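Local coordinates for protein M157 (Murid herpesvirus 1, PDB 2NYK) that is an MHC class I-like viral glycoprotein of mouse cytomegalovirus that serves as a ligand for Ly49 receptors of natural killer cells, at residues A[25-31]-A[94-99]. The protein carries 1 engineered substitution. Numbering follows the deposited sequence.
Sequences FEVTVTR and TQRICV
V27 with V99 and V29 with I97 form the hydrogen-bonded pairs of two antiparallel neighbouring strands, each residue giving its N-H and taking one at its C=O. In the V29–I97 pair, V29 N reaches I97 O at 2.8 Å, nearly straight at 175°. One further bond, R31 N to Q95 O at 2.7 Å, extends the pairing past the strand ends. Between them, T28–C98 and T30–R96 are non-hydrogen-bonded pairs, where the backbones come closer and CA-H...O contacts form, such as C98 CA to V27 O at 3.2 Å. The C98 sulfur, swung opposite the backbone N (chi1 -179°), lies with SG 3.2 Å from T28 OG1 and 3.4 Å from E26 OE1; the other carboxylate oxygen, E26 OE2, is salt-bridged to R100. R96 NH2 lies 3.6 Å from T28 CG2, the guanidinium oblique to it. T30 OG1 has a weak hydrogen bond to V34 O. R31 sends NH1 to 2.6 Å from T94 O, and its NH2 is satisfied by L87 O and L91 O. T94 OG1 donates to R96 O and accepts from D119 N. As in the platform of MHC class I-like folds, helix 71-90 packs across the sheet on the V27 and V29 side, while strands 35-41 and 109-118 flank the pair within the sheet.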
loop_
_atom_site.group_PDB
_atom_site.type_symbol
_atom_site.label_atom_id
_atom_site.label_comp_id
_atom_site.label_asym_id
_atom_site.label_seq_id
_atom_site.Cartn_x
_atom_site.Cartn_y
_atom_site.Cartn_z
ATOM N N PHE A 25 -5.775 4.837 -5.534
ATOM C CA PHE A 25 -7.070 4.179 -5.620
ATOM C C PHE A 25 -7.007 3.268 -6.819
ATOM O O PHE A 25 -6.648 3.721 -7.924
ATOM C CB PHE A 25 -8.179 5.216 -5.859
ATOM C CG PHE A 25 -8.258 6.287 -4.826
ATOM C CD1 PHE A 25 -9.037 6.110 -3.681
ATOM C CD2 PHE A 25 -7.564 7.492 -5.002
ATOM C CE1 PHE A 25 -9.123 7.108 -2.720
ATOM C CE2 PHE A 25 -7.632 8.491 -4.070
ATOM C CZ PHE A 25 -8.435 8.321 -2.927
ATOM N N GLU A 26 -7.326 1.987 -6.637
ATOM C CA GLU A 26 -7.235 1.069 -7.756
ATOM C C GLU A 26 -8.466 0.172 -7.857
ATOM O O GLU A 26 -8.963 -0.328 -6.849
ATOM C CB GLU A 26 -5.968 0.220 -7.623
ATOM C CG GLU A 26 -5.793 -0.826 -8.721
ATOM C CD GLU A 26 -4.378 -1.393 -8.730
ATOM O OE1 GLU A 26 -4.151 -2.429 -9.370
ATOM O OE2 GLU A 26 -3.491 -0.809 -8.096
ATOM N N VAL A 27 -8.950 -0.048 -9.075
ATOM C CA VAL A 27 -10.074 -0.942 -9.279
ATOM C C VAL A 27 -9.778 -1.840 -10.464
ATOM O O VAL A 27 -9.324 -1.373 -11.509
ATOM C CB VAL A 27 -11.413 -0.185 -9.545
ATOM C CG1 VAL A 27 -12.550 -1.175 -9.787
ATOM C CG2 VAL A 27 -11.759 0.722 -8.371
ATOM N N THR A 28 -10.034 -3.133 -10.273
ATOM C CA THR A 28 -9.871 -4.127 -11.314
ATOM C C THR A 28 -11.208 -4.828 -11.526
ATOM O O THR A 28 -11.877 -5.215 -10.562
ATOM C CB THR A 28 -8.785 -5.154 -10.945
ATOM O OG1 THR A 28 -7.536 -4.473 -10.761
ATOM C CG2 THR A 28 -8.638 -6.183 -12.038
ATOM N N VAL A 29 -11.613 -4.935 -12.785
ATOM C CA VAL A 29 -12.813 -5.669 -13.169
ATOM C C VAL A 29 -12.417 -6.734 -14.211
ATOM O O VAL A 29 -11.704 -6.438 -15.166
ATOM C CB VAL A 29 -13.885 -4.704 -13.733
ATOM C CG1 VAL A 29 -14.975 -5.460 -14.447
ATOM C CG2 VAL A 29 -14.487 -3.853 -12.616
ATOM N N THR A 30 -12.853 -7.973 -14.002
ATOM C CA THR A 30 -12.539 -9.066 -14.936
ATOM C C THR A 30 -13.828 -9.683 -15.459
ATOM O O THR A 30 -14.825 -9.724 -14.740
ATOM C CB THR A 30 -11.660 -10.179 -14.281
ATOM O OG1 THR A 30 -10.530 -9.597 -13.626
ATOM C CG2 THR A 30 -11.154 -11.186 -15.323
ATOM N N ARG A 31 -13.809 -10.131 -16.718
ATOM C CA ARG A 31 -14.896 -10.960 -17.281
ATOM C C ARG A 31 -14.999 -12.268 -16.504
ATOM O O ARG A 31 -14.023 -13.038 -16.430
ATOM C CB ARG A 31 -14.644 -11.263 -18.765
ATOM C CG ARG A 31 -14.755 -10.058 -19.680
ATOM C CD ARG A 31 -16.125 -9.987 -20.383
ATOM N NE ARG A 31 -16.228 -8.787 -21.219
ATOM C CZ ARG A 31 -15.376 -8.472 -22.199
ATOM N NH1 ARG A 31 -14.339 -9.261 -22.469
ATOM N NH2 ARG A 31 -15.550 -7.360 -22.898
ATOM N N THR A 94 -10.377 -7.774 -24.506
ATOM C CA THR A 94 -9.790 -7.856 -23.171
ATOM C C THR A 94 -10.690 -8.625 -22.206
ATOM O O THR A 94 -11.910 -8.495 -22.239
ATOM C CB THR A 94 -9.405 -6.444 -22.597
ATOM O OG1 THR A 94 -8.567 -6.607 -21.444
ATOM C CG2 THR A 94 -10.632 -5.613 -22.223
ATOM N N GLN A 95 -10.067 -9.428 -21.355
ATOM C CA GLN A 95 -10.772 -10.185 -20.332
ATOM C C GLN A 95 -10.811 -9.430 -19.010
ATOM O O GLN A 95 -11.538 -9.816 -18.092
ATOM C CB GLN A 95 -10.116 -11.554 -20.134
ATOM C CG GLN A 95 -10.365 -12.524 -21.282
ATOM C CD GLN A 95 -11.850 -12.758 -21.535
ATOM O OE1 GLN A 95 -12.572 -13.276 -20.675
ATOM N NE2 GLN A 95 -12.313 -12.363 -22.717
ATOM N N ARG A 96 -10.026 -8.356 -18.920
ATOM C CA ARG A 96 -9.970 -7.557 -17.705
ATOM C C ARG A 96 -9.572 -6.105 -17.949
ATOM O O ARG A 96 -8.941 -5.766 -18.952
ATOM C CB ARG A 96 -9.039 -8.205 -16.671
ATOM C CG ARG A 96 -7.628 -8.442 -17.170
ATOM C CD ARG A 96 -7.022 -9.726 -16.560
ATOM N NE ARG A 96 -7.203 -9.811 -15.105
ATOM C CZ ARG A 96 -6.660 -8.971 -14.222
ATOM N NH1 ARG A 96 -5.904 -7.957 -14.632
ATOM N NH2 ARG A 96 -6.883 -9.141 -12.923
ATOM N N ILE A 97 -9.949 -5.246 -17.013
ATOM C CA ILE A 97 -9.559 -3.840 -17.077
ATOM C C ILE A 97 -9.254 -3.334 -15.667
ATOM O O ILE A 97 -9.950 -3.665 -14.707
ATOM C CB ILE A 97 -10.646 -2.965 -17.742
ATOM C CG1 ILE A 97 -10.172 -1.516 -17.883
ATOM C CG2 ILE A 97 -11.958 -3.037 -16.950
ATOM C CD1 ILE A 97 -11.057 -0.665 -18.755
ATOM N N CYS A 98 -8.199 -2.546 -15.562
ATOM C CA CYS A 98 -7.830 -1.965 -14.294
ATOM C C CYS A 98 -7.620 -0.464 -14.452
ATOM O O CYS A 98 -7.113 -0.001 -15.481
ATOM C CB CYS A 98 -6.578 -2.658 -13.762
ATOM S SG CYS A 98 -6.035 -2.044 -12.168
ATOM N N VAL A 99 -8.032 0.291 -13.432
ATOM C CA VAL A 99 -7.761 1.726 -13.375
ATOM C C VAL A 99 -7.065 2.040 -12.053
ATOM O O VAL A 99 -7.423 1.474 -11.022
ATOM C CB VAL A 99 -9.038 2.586 -13.579
ATOM C CG1 VAL A 99 -10.109 2.306 -12.473
ATOM C CG2 VAL A 99 -8.703 4.072 -13.636
#